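Local coordinates for protein xyloglucan-specific endo-beta-1,4-glucanase BoGH5A (Bacteroides ovatus, PDB 3ZMR) that cleaves the beta-1,4-glucan backbone of plant xyloglucans from within the chain, with retention of anomeric configuration, releasing xyloglucan oligosaccharides, at residues D342-P347 and N417-Y422; E350-Q355 and D402-E407; G372-T377 and V424-K429. One frame throughout, in Å; residues are numbered along the deposited sequence.

Contact 1 of 3, residues D342-P347 and N417-Y422. With GLC (alpha-D-glucopyranose), chain L.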
ATOM      1  N   ASP A 342      -0.774 -11.674  19.951  1.00 11.41           N
ATOM      2  CA  ASP A 342      -1.466 -12.377  21.032  1.00 12.66           C
ATOM      3  C   ASP A 342      -2.168 -11.454  22.043  1.00 13.16           C
ATOM      4  O   ASP A 342      -3.043 -11.902  22.773  1.00 15.41           O
ATOM      5  CB  ASP A 342      -0.598 -13.461  21.708  1.00 14.02           C
ATOM      6  CG  ASP A 342       0.616 -12.929  22.396  1.00 15.58           C
ATOM      7  OD1 ASP A 342       0.893 -11.710  22.351  1.00 16.24           O
ATOM      8  OD2 ASP A 342       1.303 -13.755  23.037  1.00 18.53           O
ATOM      9  N   PHE A 343      -1.799 -10.184  22.035  1.00 12.37           N
ATOM     10  CA  PHE A 343      -2.513  -9.153  22.770  1.00 10.94           C
ATOM     11  C   PHE A 343      -3.607  -8.476  21.918  1.00 12.51           C
ATOM     12  O   PHE A 343      -4.776  -8.403  22.305  1.00 12.40           O
ATOM     13  CB  PHE A 343      -1.534  -8.096  23.311  1.00 11.83           C
ATOM     14  CG  PHE A 343      -2.207  -6.901  23.931  1.00 12.04           C
ATOM     15  CD1 PHE A 343      -2.872  -6.992  25.140  1.00 12.00           C
ATOM     16  CD2 PHE A 343      -2.186  -5.677  23.284  1.00 10.46           C
ATOM     17  CE1 PHE A 343      -3.491  -5.891  25.679  1.00 11.84           C
ATOM     18  CE2 PHE A 343      -2.802  -4.565  23.823  1.00 11.68           C
ATOM     19  CZ  PHE A 343      -3.463  -4.672  25.018  1.00 12.40           C
ATOM     20  N   THR A 344      -3.231  -8.017  20.730  1.00 11.24           N
ATOM     21  CA  THR A 344      -4.125  -7.150  19.961  1.00 11.62           C
ATOM     22  C   THR A 344      -5.354  -7.853  19.389  1.00 11.40           C
ATOM     23  O   THR A 344      -6.468  -7.389  19.603  1.00 14.43           O
ATOM     24  CB  THR A 344      -3.412  -6.436  18.816  1.00 12.27           C
ATOM     25  OG1 THR A 344      -2.825  -7.411  17.949  1.00 10.65           O
ATOM     26  CG2 THR A 344      -2.363  -5.452  19.361  1.00 18.06           C
ATOM     27  N   ILE A 345      -5.149  -8.916  18.610  1.00 10.60           N
ATOM     28  CA  ILE A 345      -6.217  -9.462  17.769  1.00 12.59           C
ATOM     29  C   ILE A 345      -6.350 -10.995  17.776  1.00 14.80           C
ATOM     30  O   ILE A 345      -7.243 -11.550  17.132  1.00 15.93           O
ATOM     31  CB  ILE A 345      -6.143  -8.922  16.321  1.00 21.30           C
ATOM     32  CG1 ILE A 345      -4.826  -9.269  15.678  1.00 17.09           C
ATOM     33  CG2 ILE A 345      -6.379  -7.401  16.264  1.00 28.08           C
ATOM     34  CD1 ILE A 345      -4.847  -8.997  14.179  1.00 21.72           C
ATOM     35  N   MET A 346      -5.522 -11.677  18.558  1.00 13.29           N
ATOM     36  CA  MET A 346      -5.678 -13.149  18.686  1.00 13.83           C
ATOM     37  C   MET A 346      -7.077 -13.426  19.254  1.00 13.41           C
ATOM     38  O   MET A 346      -7.523 -12.718  20.174  1.00 13.29           O
ATOM     39  CB  MET A 346      -4.634 -13.722  19.614  1.00 15.82           C
ATOM     40  CG  MET A 346      -4.848 -15.192  19.982  1.00 15.18           C
ATOM     41  SD  MET A 346      -3.517 -15.859  20.993  1.00 17.59           S
ATOM     42  CE  MET A 346      -2.301 -16.193  19.728  1.00 19.01           C
ATOM     43  N   PRO A 347      -7.800 -14.402  18.674  1.00 13.32           N
ATOM     44  CA  PRO A 347      -9.147 -14.720  19.136  1.00 19.54           C
ATOM     45  C   PRO A 347      -9.224 -15.141  20.604  1.00 15.89           C
ATOM     46  O   PRO A 347      -8.247 -15.632  21.197  1.00 15.97           O
ATOM     47  CB  PRO A 347      -9.596 -15.867  18.211  1.00 21.18           C
ATOM     48  CG  PRO A 347      -8.776 -15.738  16.983  1.00 19.75           C
ATOM     49  CD  PRO A 347      -7.468 -15.120  17.420  1.00 18.13           C
ATOM     50  N   ASN A 417      -5.553   1.000  26.479  1.00 12.34           N
ATOM     51  CA  ASN A 417      -5.336   2.448  26.354  1.00  9.83           C
ATOM     52  C   ASN A 417      -3.864   2.857  26.446  1.00 10.62           C
ATOM     53  O   ASN A 417      -3.408   3.747  25.720  1.00 10.71           O
ATOM     54  CB  ASN A 417      -6.245   3.199  27.317  1.00 10.87           C
ATOM     55  CG  ASN A 417      -7.693   3.074  26.916  1.00 11.59           C
ATOM     56  OD1 ASN A 417      -8.012   2.958  25.709  1.00 11.90           O
ATOM     57  ND2 ASN A 417      -8.578   3.047  27.894  1.00 13.46           N
ATOM     58  N   ASP A 418      -3.093   2.154  27.262  1.00  9.62           N
ATOM     59  CA  ASP A 418      -1.635   2.364  27.347  1.00 10.79           C
ATOM     60  C   ASP A 418      -1.010   2.029  25.978  1.00 10.41           C
ATOM     61  O   ASP A 418      -0.153   2.752  25.463  1.00 10.67           O
ATOM     62  CB  ASP A 418      -1.012   1.490  28.456  1.00 17.82           C
ATOM     63  CG  ASP A 418      -1.358   1.966  29.853  1.00 13.35           C
ATOM     64  OD1 ASP A 418      -1.900   3.104  30.029  1.00 15.84           O
ATOM     65  OD2 ASP A 418      -1.065   1.178  30.780  1.00 17.41           O
ATOM     66  N   TYR A 419      -1.440   0.911  25.411  1.00  9.62           N
ATOM     67  CA  TYR A 419      -0.937   0.414  24.128  1.00 10.72           C
ATOM     68  C   TYR A 419      -1.268   1.401  22.980  1.00 10.04           C
ATOM     69  O   TYR A 419      -0.414   1.781  22.190  1.00 10.80           O
ATOM     70  CB  TYR A 419      -1.540  -0.978  23.808  1.00 13.79           C
ATOM     71  CG  TYR A 419      -1.170  -1.496  22.444  1.00  8.83           C
ATOM     72  CD1 TYR A 419       0.003  -2.191  22.247  1.00  9.13           C
ATOM     73  CD2 TYR A 419      -1.996  -1.274  21.359  1.00 12.72           C
ATOM     74  CE1 TYR A 419       0.378  -2.641  21.006  1.00 12.77           C
ATOM     75  CE2 TYR A 419      -1.663  -1.769  20.104  1.00 10.24           C
ATOM     76  CZ  TYR A 419      -0.476  -2.454  19.926  1.00  8.77           C
ATOM     77  OH  TYR A 419      -0.100  -2.889  18.653  1.00 10.37           O
ATOM     78  N   ILE A 420      -2.516   1.799  22.915  1.00  8.68           N
ATOM     79  CA  ILE A 420      -3.002   2.752  21.933  1.00  9.19           C
ATOM     80  C   ILE A 420      -2.212   4.042  21.981  1.00  9.52           C
ATOM     81  O   ILE A 420      -1.725   4.541  20.943  1.00 10.25           O
ATOM     82  CB  ILE A 420      -4.526   3.028  22.103  1.00 12.01           C
ATOM     83  CG1 ILE A 420      -5.342   1.800  21.674  1.00  9.62           C
ATOM     84  CG2 ILE A 420      -4.955   4.245  21.285  1.00 12.81           C
ATOM     85  CD1 ILE A 420      -6.802   1.830  22.082  1.00 10.16           C
ATOM     86  N   GLU A 421      -2.075   4.620  23.166  1.00 10.02           N
ATOM     87  CA  GLU A 421      -1.314   5.852  23.329  1.00 10.37           C
ATOM     88  C   GLU A 421       0.118   5.658  22.861  1.00 11.43           C
ATOM     89  O   GLU A 421       0.675   6.531  22.193  1.00 11.70           O
ATOM     90  CB  GLU A 421      -1.324   6.287  24.792  1.00 12.56           C
ATOM     91  CG  GLU A 421      -0.563   7.577  25.055  1.00 16.18           C
ATOM     92  CD  GLU A 421      -0.317   7.859  26.530  1.00 20.94           C
ATOM     93  OE1 GLU A 421      -1.163   7.479  27.384  1.00 21.30           O
ATOM     94  OE2 GLU A 421       0.717   8.504  26.822  1.00 28.73           O
ATOM     95  N   TYR A 422       0.706   4.521  23.212  1.00 10.77           N
ATOM     96  CA  TYR A 422       2.128   4.265  22.919  1.00 11.27           C
ATOM     97  C   TYR A 422       2.327   4.129  21.397  1.00 11.21           C
ATOM     98  O   TYR A 422       3.265   4.711  20.805  1.00 11.79           O
ATOM     99  CB  TYR A 422       2.692   3.033  23.640  1.00 12.05           C
ATOM    100  CG  TYR A 422       4.203   3.004  23.586  1.00 13.55           C
ATOM    101  CD1 TYR A 422       4.962   3.757  24.472  1.00 25.92           C
ATOM    102  CD2 TYR A 422       4.863   2.290  22.598  1.00 15.35           C
ATOM    103  CE1 TYR A 422       6.337   3.774  24.376  1.00 18.68           C
ATOM    104  CE2 TYR A 422       6.230   2.296  22.491  1.00 25.00           C
ATOM    105  CZ  TYR A 422       6.967   3.037  23.379  1.00 15.19           C
ATOM    106  OH  TYR A 422       8.342   3.045  23.273  1.00 27.38           O
TER
HETATM  107  C1  GLC L1519      -6.194  -6.505   8.813  0.50 18.82           C
HETATM  108  C2  GLC L1519      -7.312  -6.598   7.781  0.50 15.45           C
HETATM  109  C3  GLC L1519      -8.691  -6.413   8.416  0.50 13.01           C
HETATM  110  C4  GLC L1519      -8.796  -7.415   9.570  0.50 18.55           C
HETATM  111  C5  GLC L1519      -7.557  -7.337  10.474  0.50 39.31           C
HETATM  112  C6  GLC L1519      -7.591  -8.290  11.664  0.50 70.31           C
HETATM  113  O2  GLC L1519      -7.056  -5.669   6.760  0.50 11.30           O
HETATM  114  O3  GLC L1519      -9.750  -6.528   7.439  0.50  7.94           O
HETATM  115  O4  GLC L1519      -9.941  -7.051  10.290  0.50 25.57           O
HETATM  116  O5  GLC L1519      -6.384  -7.557   9.722  0.50 24.90           O
HETATM  117  O6  GLC L1519      -8.186  -7.585  12.737  0.50 90.45           O
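Two consecutive residues, Phe343 and Thr344, work on different parts of one phenol: Phe343 meets the base of the Tyr419 ring, Thr344 its hydroxyl end. In this family 5 (beta/alpha)8 barrel, residues 342-347 take in the end of the short helix 341-344, beyond the sixth barrel strand, and the turn after it; Tyr419 belongs to the long helix 406-429 that follows the seventh. The rings form an edge-to-face pair, the edge of Phe343 toward the face of Tyr419, with centroids 5.4 Å apart and planes at 60°. The closest approach is Phe343 CE2 to Tyr419 CG, 3.7 Å, with Tyr419 CB nearly as near, so the phenylalanine meets the ring at its root. Trp356 joins the cluster, meeting Tyr419 edge-to-face as well.

Thr344 comes in across the phenol, its CG2 methyl lying 3.5 Å from Tyr419 OH. With chi1 at 58°, Thr344 OG1 is flanked by its own backbone N and carbonyl carbon and bonds to the carbonyl oxygen of Tyr338. Tyr419 OH bonds to the next carbonyl oxygen, that of Asp339, so both buried hydroxyls are satisfied by the backbone leaving the sixth strand.

One residue further on, Ile345 leaves helical geometry and lines the substrate pocket beside the glucose, which His216 and Asn261 hydrogen-bond. Ile345 CD1 packs 3.8 Å from glucose C6.

Contact 2 of 3, residues E350-Q355 and D402-E407. With EDO (1,2-ethanediol), chain F.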
ATOM      1  N   GLU A 350      -8.270 -18.683  21.825  1.00 18.98           N
ATOM      2  CA  GLU A 350      -6.858 -19.016  21.741  1.00 19.52           C
ATOM      3  C   GLU A 350      -6.162 -18.434  22.969  1.00 18.58           C
ATOM      4  O   GLU A 350      -6.807 -17.819  23.818  1.00 18.42           O
ATOM      5  CB  GLU A 350      -6.255 -18.503  20.425  1.00 19.16           C
ATOM      6  CG  GLU A 350      -6.778 -19.267  19.216  1.00 20.20           C
ATOM      7  CD  GLU A 350      -6.267 -18.740  17.887  1.00 21.04           C
ATOM      8  OE1 GLU A 350      -5.127 -18.239  17.814  1.00 29.53           O
ATOM      9  OE2 GLU A 350      -7.027 -18.833  16.913  1.00 32.19           O
ATOM     10  N   ASN A 351      -4.849 -18.609  23.052  1.00 20.23           N
ATOM     11  CA  ASN A 351      -4.085 -18.294  24.250  1.00 19.85           C
ATOM     12  C   ASN A 351      -3.688 -16.831  24.304  1.00 18.44           C
ATOM     13  O   ASN A 351      -2.501 -16.491  24.282  1.00 17.88           O
ATOM     14  CB  ASN A 351      -2.816 -19.161  24.307  1.00 39.55           C
ATOM     15  CG  ASN A 351      -2.064 -18.998  25.611  1.00 33.72           C
ATOM     16  OD1 ASN A 351      -2.680 -18.867  26.676  1.00 31.89           O
ATOM     17  ND2 ASN A 351      -0.729 -19.021  25.546  1.00 78.56           N
ATOM     18  N   PHE A 352      -4.692 -15.951  24.388  1.00 16.98           N
ATOM     19  CA  PHE A 352      -4.416 -14.504  24.290  1.00 13.69           C
ATOM     20  C   PHE A 352      -3.768 -13.954  25.561  1.00 13.35           C
ATOM     21  O   PHE A 352      -3.847 -14.561  26.647  1.00 16.09           O
ATOM     22  CB  PHE A 352      -5.680 -13.694  23.964  1.00 13.10           C
ATOM     23  CG  PHE A 352      -6.748 -13.784  25.021  1.00 14.15           C
ATOM     24  CD1 PHE A 352      -6.729 -12.931  26.128  1.00 14.11           C
ATOM     25  CD2 PHE A 352      -7.760 -14.719  24.919  1.00 14.75           C
ATOM     26  CE1 PHE A 352      -7.700 -13.034  27.108  1.00 11.77           C
ATOM     27  CE2 PHE A 352      -8.748 -14.810  25.892  1.00 16.53           C
ATOM     28  CZ  PHE A 352      -8.700 -13.979  26.998  1.00 14.33           C
ATOM     29  N   LYS A 353      -3.132 -12.799  25.423  1.00 13.97           N
ATOM     30  CA  LYS A 353      -2.596 -12.053  26.543  1.00 13.73           C
ATOM     31  C   LYS A 353      -3.486 -10.836  26.738  1.00 12.72           C
ATOM     32  O   LYS A 353      -3.765 -10.116  25.776  1.00 14.11           O
ATOM     33  CB  LYS A 353      -1.164 -11.643  26.290  1.00 13.65           C
ATOM     34  CG  LYS A 353      -0.213 -12.796  26.026  1.00 18.07           C
ATOM     35  CD  LYS A 353      -0.076 -13.720  27.220  1.00 23.71           C
ATOM     36  CE  LYS A 353       0.982 -14.789  26.986  1.00 32.85           C
ATOM     37  NZ  LYS A 353       0.966 -15.756  28.110  1.00 66.21           N
ATOM     38  N   SER A 354      -3.962 -10.619  27.959  1.00 12.82           N
ATOM     39  CA  SER A 354      -4.908  -9.552  28.245  1.00 13.95           C
ATOM     40  C   SER A 354      -4.241  -8.215  28.600  1.00 11.22           C
ATOM     41  O   SER A 354      -4.920  -7.184  28.657  1.00 13.39           O
ATOM     42  CB  SER A 354      -5.876  -9.951  29.389  1.00 13.83           C
ATOM     43  OG  SER A 354      -5.138 -10.186  30.572  1.00 15.90           O
ATOM     44  N   GLN A 355      -2.934  -8.260  28.916  1.00 12.80           N
ATOM     45  CA  GLN A 355      -2.208  -7.110  29.428  1.00 16.24           C
ATOM     46  C   GLN A 355      -1.066  -6.737  28.485  1.00 10.80           C
ATOM     47  O   GLN A 355      -0.632  -7.541  27.649  1.00 14.73           O
ATOM     48  CB  GLN A 355      -1.618  -7.403  30.804  1.00 13.49           C
ATOM     49  CG  GLN A 355      -2.723  -7.656  31.824  1.00 14.80           C
ATOM     50  CD  GLN A 355      -2.202  -8.133  33.170  1.00 17.43           C
ATOM     51  OE1 GLN A 355      -0.999  -8.331  33.370  1.00 19.52           O
ATOM     52  NE2 GLN A 355      -3.117  -8.342  34.095  1.00 23.55           N
ATOM     53  N   ASP A 402     -14.497  -8.124  26.269  1.00 11.95           N
ATOM     54  CA  ASP A 402     -15.576  -7.715  27.168  1.00 14.06           C
ATOM     55  C   ASP A 402     -16.139  -8.832  28.028  1.00 13.30           C
ATOM     56  O   ASP A 402     -16.961  -8.568  28.900  1.00 14.79           O
ATOM     57  CB  ASP A 402     -16.706  -6.967  26.426  1.00 15.91           C
ATOM     58  CG  ASP A 402     -17.534  -7.859  25.508  1.00 16.29           C
ATOM     59  OD1 ASP A 402     -17.044  -8.865  24.979  1.00 19.41           O
ATOM     60  OD2 ASP A 402     -18.691  -7.489  25.221  1.00 19.82           O
ATOM     61  N   GLN A 403     -15.662 -10.040  27.794  1.00 12.52           N
ATOM     62  CA  GLN A 403     -16.003 -11.198  28.621  1.00 12.69           C
ATOM     63  C   GLN A 403     -15.229 -11.295  29.900  1.00 11.89           C
ATOM     64  O   GLN A 403     -15.612 -12.071  30.799  1.00 14.39           O
ATOM     65  CB  GLN A 403     -15.852 -12.510  27.833  1.00 14.50           C
ATOM     66  CG  GLN A 403     -14.430 -13.083  27.746  1.00 16.69           C
ATOM     67  CD  GLN A 403     -13.556 -12.431  26.664  1.00 17.82           C
ATOM     68  OE1 GLN A 403     -13.901 -11.386  26.090  1.00 16.99           O
ATOM     69  NE2 GLN A 403     -12.418 -13.039  26.404  1.00 19.32           N
ATOM     70  N   LEU A 404     -14.111 -10.589  29.961  1.00 11.84           N
ATOM     71  CA  LEU A 404     -13.297 -10.519  31.183  1.00 11.21           C
ATOM     72  C   LEU A 404     -14.035  -9.773  32.286  1.00 11.44           C
ATOM     73  O   LEU A 404     -14.910  -8.955  32.014  1.00 11.87           O
ATOM     74  CB  LEU A 404     -11.942  -9.872  30.918  1.00 12.25           C
ATOM     75  CG  LEU A 404     -11.103 -10.607  29.853  1.00 14.58           C
ATOM     76  CD1 LEU A 404      -9.790  -9.869  29.684  1.00 12.98           C
ATOM     77  CD2 LEU A 404     -10.868 -12.081  30.198  1.00 14.22           C
ATOM     78  N   THR A 405     -13.683 -10.089  33.539  1.00 12.71           N
ATOM     79  CA  THR A 405     -14.283  -9.459  34.711  1.00 12.23           C
ATOM     80  C   THR A 405     -13.209  -9.101  35.754  1.00 12.91           C
ATOM     81  O   THR A 405     -12.054  -9.547  35.693  1.00 13.99           O
ATOM     82  CB  THR A 405     -15.334 -10.385  35.370  1.00 16.36           C
ATOM     83  OG1 THR A 405     -14.674 -11.557  35.872  1.00 14.80           O
ATOM     84  CG2 THR A 405     -16.444 -10.758  34.399  1.00 25.39           C
ATOM     85  N   GLY A 406     -13.618  -8.306  36.729  1.00 12.89           N
ATOM     86  CA  GLY A 406     -12.820  -8.014  37.905  1.00 18.82           C
ATOM     87  C   GLY A 406     -11.504  -7.347  37.564  1.00 12.83           C
ATOM     88  O   GLY A 406     -11.415  -6.528  36.649  1.00 13.35           O
ATOM     89  N   GLU A 407     -10.454  -7.709  38.304  1.00 13.37           N
ATOM     90  CA  GLU A 407      -9.135  -7.111  38.132  1.00 12.62           C
ATOM     91  C   GLU A 407      -8.636  -7.352  36.712  1.00 13.33           C
ATOM     92  O   GLU A 407      -8.001  -6.467  36.104  1.00 15.23           O
ATOM     93  CB  GLU A 407      -8.117  -7.690  39.159  1.00 17.69           C
ATOM     94  CG  GLU A 407      -6.833  -6.877  39.226  1.00 27.45           C
ATOM     95  CD  GLU A 407      -5.839  -7.364  40.263  1.00113.20           C
ATOM     96  OE1 GLU A 407      -6.182  -8.225  41.105  1.00134.48           O
ATOM     97  OE2 GLU A 407      -4.691  -6.882  40.215  1.00111.21           O
TER
HETATM   98  C1  EDO F1512      -7.436 -12.657  31.473  1.00 21.22           C
HETATM   99  O1  EDO F1512      -6.000 -12.741  31.471  1.00 22.25           O
HETATM  100  C2  EDO F1512      -8.016 -13.518  32.599  1.00 21.55           C
HETATM  101  O2  EDO F1512      -7.711 -14.885  32.312  1.00 20.55           O
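The backbones stay well apart, with 8.9 Å between Ser354 CA and Leu404 CA at their nearest, and residues 350-355 run as irregular chain, kinked by an inverse gamma turn centred on Asn351. That turn is closed by a weak bond of 2.9 Å from Phe352 N to Glu350 O.

Side chains bridge the gap. Phe352 points its CB toward residues 402-407, and the rim of its ring, at CZ, does the touching. Leu404 comes to the ring's edge near its plane, Leu404 CD2 standing 4.3 Å from Phe352 CZ. The other methyl, Leu404 CD1, lies 3.9 Å from Ser354 CB, so the leucine fork spans both residues. Gln403 comes in from the far side, oblique to the ring: a bend at chi2 (-81°) brings Gln403 NE2 to 3.9 Å from Phe352 CZ, the amide plane turned 76° from the ring. This NE2 also has a weak hydrogen bond to Asn348 OD1.

A molecule of 1,2-ethanediol, probably left by the crystallisation liquor, rests against the same patch. The diol's O1 donates to Ser354 OG over 2.8 Å, and the diol's C1 packs 3.7 Å from Leu404 CD2. Ser354 O is bonded by His412 ND1 of helix 406-429, whose side chain also touches Leu404.

Cutting Leu404 back to an alanine removes both methyls and would probably leave the edge of Phe352 and Ser354 CB without their shared apolar neighbour. The packing is thin and apolar, while the bonds of Ser354 O and the Gln403 amide go to residues outside the two segments and Ser354 OG bonds the diol; this suggests a modest join between the loop after helix 341-344 and the approach to helix 406-429, with a margin that accepts a small diol.

Contact 3 of 3, residues G372-T377 and V424-K429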
ATOM      1  N   GLY A 372       9.917  -1.354  23.711  1.00 14.64           N
ATOM      2  CA  GLY A 372      11.127  -1.318  22.920  1.00 15.35           C
ATOM      3  C   GLY A 372      10.923  -1.932  21.529  1.00 13.29           C
ATOM      4  O   GLY A 372      11.432  -1.435  20.530  1.00 14.30           O
ATOM      5  N   ASP A 373      10.196  -3.039  21.464  1.00 16.12           N
ATOM      6  CA  ASP A 373       9.912  -3.700  20.189  1.00 14.82           C
ATOM      7  C   ASP A 373       9.071  -2.818  19.254  1.00 12.05           C
ATOM      8  O   ASP A 373       9.333  -2.753  18.049  1.00 13.81           O
ATOM      9  CB  ASP A 373       9.195  -5.046  20.387  1.00 14.96           C
ATOM     10  CG  ASP A 373      10.123  -6.179  20.813  1.00 17.23           C
ATOM     11  OD1 ASP A 373      11.350  -5.974  21.020  1.00 20.98           O
ATOM     12  OD2 ASP A 373       9.585  -7.312  20.967  1.00 22.40           O
ATOM     13  N   ILE A 374       8.087  -2.140  19.818  1.00 12.27           N
ATOM     14  CA  ILE A 374       7.225  -1.244  19.047  1.00 12.78           C
ATOM     15  C   ILE A 374       8.070  -0.092  18.493  1.00 11.17           C
ATOM     16  O   ILE A 374       7.980   0.237  17.298  1.00 11.52           O
ATOM     17  CB  ILE A 374       6.050  -0.692  19.885  1.00 12.86           C
ATOM     18  CG1 ILE A 374       5.115  -1.838  20.277  1.00 17.62           C
ATOM     19  CG2 ILE A 374       5.316   0.389  19.119  1.00 12.46           C
ATOM     20  CD1 ILE A 374       4.025  -1.397  21.219  1.00 14.56           C
ATOM     21  N   GLU A 375       8.908   0.506  19.343  1.00 10.93           N
ATOM     22  CA  GLU A 375       9.809   1.589  18.889  1.00 16.33           C
ATOM     23  C   GLU A 375      10.750   1.112  17.789  1.00 11.48           C
ATOM     24  O   GLU A 375      10.964   1.815  16.805  1.00 13.36           O
ATOM     25  CB  GLU A 375      10.615   2.164  20.068  1.00 14.14           C
ATOM     26  CG  GLU A 375      11.628   3.256  19.708  1.00 29.28           C
ATOM     27  CD  GLU A 375      11.006   4.617  19.417  1.00113.72           C
ATOM     28  OE1 GLU A 375      10.485   4.819  18.292  1.00 82.27           O
ATOM     29  OE2 GLU A 375      11.053   5.495  20.313  1.00 90.73           O
ATOM     30  N   ALA A 376      11.321  -0.076  17.948  1.00 11.73           N
ATOM     31  CA  ALA A 376      12.262  -0.588  16.941  1.00 12.15           C
ATOM     32  C   ALA A 376      11.568  -0.806  15.606  1.00 11.48           C
ATOM     33  O   ALA A 376      12.078  -0.445  14.538  1.00 13.61           O
ATOM     34  CB  ALA A 376      12.905  -1.880  17.409  1.00 14.25           C
ATOM     35  N   THR A 377      10.406  -1.442  15.636  1.00 11.12           N
ATOM     36  CA  THR A 377       9.738  -1.746  14.368  1.00  9.69           C
ATOM     37  C   THR A 377       9.224  -0.482  13.661  1.00 10.75           C
ATOM     38  O   THR A 377       9.479  -0.256  12.459  1.00 10.90           O
ATOM     39  CB  THR A 377       8.574  -2.713  14.591  1.00 10.11           C
ATOM     40  OG1 THR A 377       9.110  -3.947  15.099  1.00 12.68           O
ATOM     41  CG2 THR A 377       7.774  -2.927  13.275  1.00 14.00           C
ATOM     42  N   VAL A 424       0.426   5.337  18.994  1.00  9.09           N
ATOM     43  CA  VAL A 424       0.154   6.656  18.412  1.00  9.23           C
ATOM     44  C   VAL A 424       1.349   7.592  18.601  1.00  9.59           C
ATOM     45  O   VAL A 424       1.834   8.193  17.661  1.00 10.28           O
ATOM     46  CB  VAL A 424      -1.167   7.286  18.893  1.00 14.69           C
ATOM     47  CG1 VAL A 424      -1.319   8.733  18.417  1.00 22.39           C
ATOM     48  CG2 VAL A 424      -2.323   6.452  18.374  1.00 12.01           C
ATOM     49  N   LYS A 425       1.827   7.702  19.829  1.00 10.74           N
ATOM     50  CA  LYS A 425       2.993   8.578  20.105  1.00 11.04           C
ATOM     51  C   LYS A 425       4.204   8.138  19.293  1.00  9.51           C
ATOM     52  O   LYS A 425       4.975   8.987  18.816  1.00 11.43           O
ATOM     53  CB  LYS A 425       3.300   8.704  21.616  1.00 15.92           C
ATOM     54  CG  LYS A 425       4.333   7.787  22.226  1.00 38.73           C
ATOM     55  CD  LYS A 425       4.515   8.120  23.714  1.00 30.68           C
ATOM     56  CE  LYS A 425       5.617   7.302  24.360  1.00 40.04           C
ATOM     57  NZ  LYS A 425       5.632   7.474  25.846  1.00 64.31           N
ATOM     58  N   THR A 426       4.417   6.835  19.155  1.00 11.83           N
ATOM     59  CA  THR A 426       5.552   6.338  18.392  1.00 10.74           C
ATOM     60  C   THR A 426       5.390   6.666  16.904  1.00 10.23           C
ATOM     61  O   THR A 426       6.342   7.051  16.220  1.00 10.81           O
ATOM     62  CB  THR A 426       5.737   4.824  18.622  1.00 12.33           C
ATOM     63  OG1 THR A 426       5.921   4.607  20.019  1.00 12.88           O
ATOM     64  CG2 THR A 426       6.963   4.280  17.893  1.00 13.25           C
ATOM     65  N   CYS A 427       4.184   6.547  16.398  1.00 11.26           N
ATOM     66  CA  CYS A 427       3.919   6.977  15.015  1.00  9.67           C
ATOM     67  C   CYS A 427       4.214   8.469  14.815  1.00  9.81           C
ATOM     68  O   CYS A 427       4.884   8.858  13.860  1.00 11.22           O
ATOM     69  CB  CYS A 427       2.474   6.680  14.620  1.00  9.20           C
ATOM     70  SG  CYS A 427       2.106   4.927  14.329  1.00 11.02           S
ATOM     71  N   VAL A 428       3.705   9.306  15.710  1.00 10.37           N
ATOM     72  CA  VAL A 428       3.954  10.756  15.651  1.00 10.56           C
ATOM     73  C   VAL A 428       5.463  11.068  15.632  1.00 11.16           C
ATOM     74  O   VAL A 428       5.934  11.855  14.776  1.00 12.76           O
ATOM     75  CB  VAL A 428       3.283  11.542  16.801  1.00 13.14           C
ATOM     76  CG1 VAL A 428       3.711  13.021  16.767  1.00 28.01           C
ATOM     77  CG2 VAL A 428       1.768  11.385  16.739  1.00 18.83           C
ATOM     78  N   LYS A 429       6.209  10.424  16.521  1.00 11.67           N
ATOM     79  CA  LYS A 429       7.662  10.630  16.620  1.00 11.19           C
ATOM     80  C   LYS A 429       8.342  10.319  15.288  1.00 12.58           C
ATOM     81  O   LYS A 429       9.311  10.958  14.913  1.00 14.18           O
ATOM     82  CB  LYS A 429       8.261   9.755  17.744  1.00 16.66           C
ATOM     83  CG  LYS A 429       9.746   9.953  18.003  1.00 25.62           C
ATOM     84  CD  LYS A 429      10.263   9.049  19.133  1.00 38.46           C
ATOM     85  CE  LYS A 429      11.790   9.077  19.226  1.00106.19           C
ATOM     86  NZ  LYS A 429      12.449   8.280  18.150  1.00112.78           N
TER
HETATM   87  O   HOH W   1       8.035   5.803  21.232  1.00 32.03           O
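Thr426 and Glu375 carry most of this helix pair, and Lys429 adds a looser grip at its edge. The axes of 372-377 and 424-429 run the same way, 10.0 Å apart at their closest and inclined by 30°, and the backbones come nearest at Glu375 and Thr426.

Thr426 points its CG2 methyl at the neighbouring helix, 3.6 Å from Glu375 OE1. Its hydroxyl is turned back: OG1, anti to the carbonyl carbon (chi1 -58°), bonds to Tyr422 O one turn earlier. Thr426 OG1 also accepts a hydrogen bond from a water 2.7 Å away, and that water donates, weakly, to Glu375 OE2 as well.

The Glu375 chain folds at chi2 (76°), which carries the carboxylate across the groove. There Lys429 comes in across it; Lys429 NZ stands 3.8 Å from Glu375 OE2, a long salt bridge. Asn430 gives Glu375 OE1 a weak hydrogen bond.

Deeper in, Ile374 packs on Tyr337 of the sixth strand. Two helices running the same way, following successive strands and layered outside them, are what the outer ring of a (beta/alpha)8 barrel is built from.

Helix 406-429 or the turn leading into it takes part in all three contacts, meeting different partners from its N-terminal approach to its last turn. Contact 1 lies in the interior, aromatic and apolar, with its hydroxyls tied to main-chain carbonyls, and it is the one of the three that includes a residue of the sugar pocket. Contacts 2 and 3 are only partly buried: the first is sparse packing of loop on loop, the second a helix pair with a charged, watered rim. Contact 1 touches both. Asp342 O lies 2.8 Å from Lys353 N, probably a hydrogen bond, and Ile374 CD1 reaches Tyr419 CE1 at 3.9 Å. Contacts 2 and 3 do not meet, their nearest atoms being about 10 Å apart.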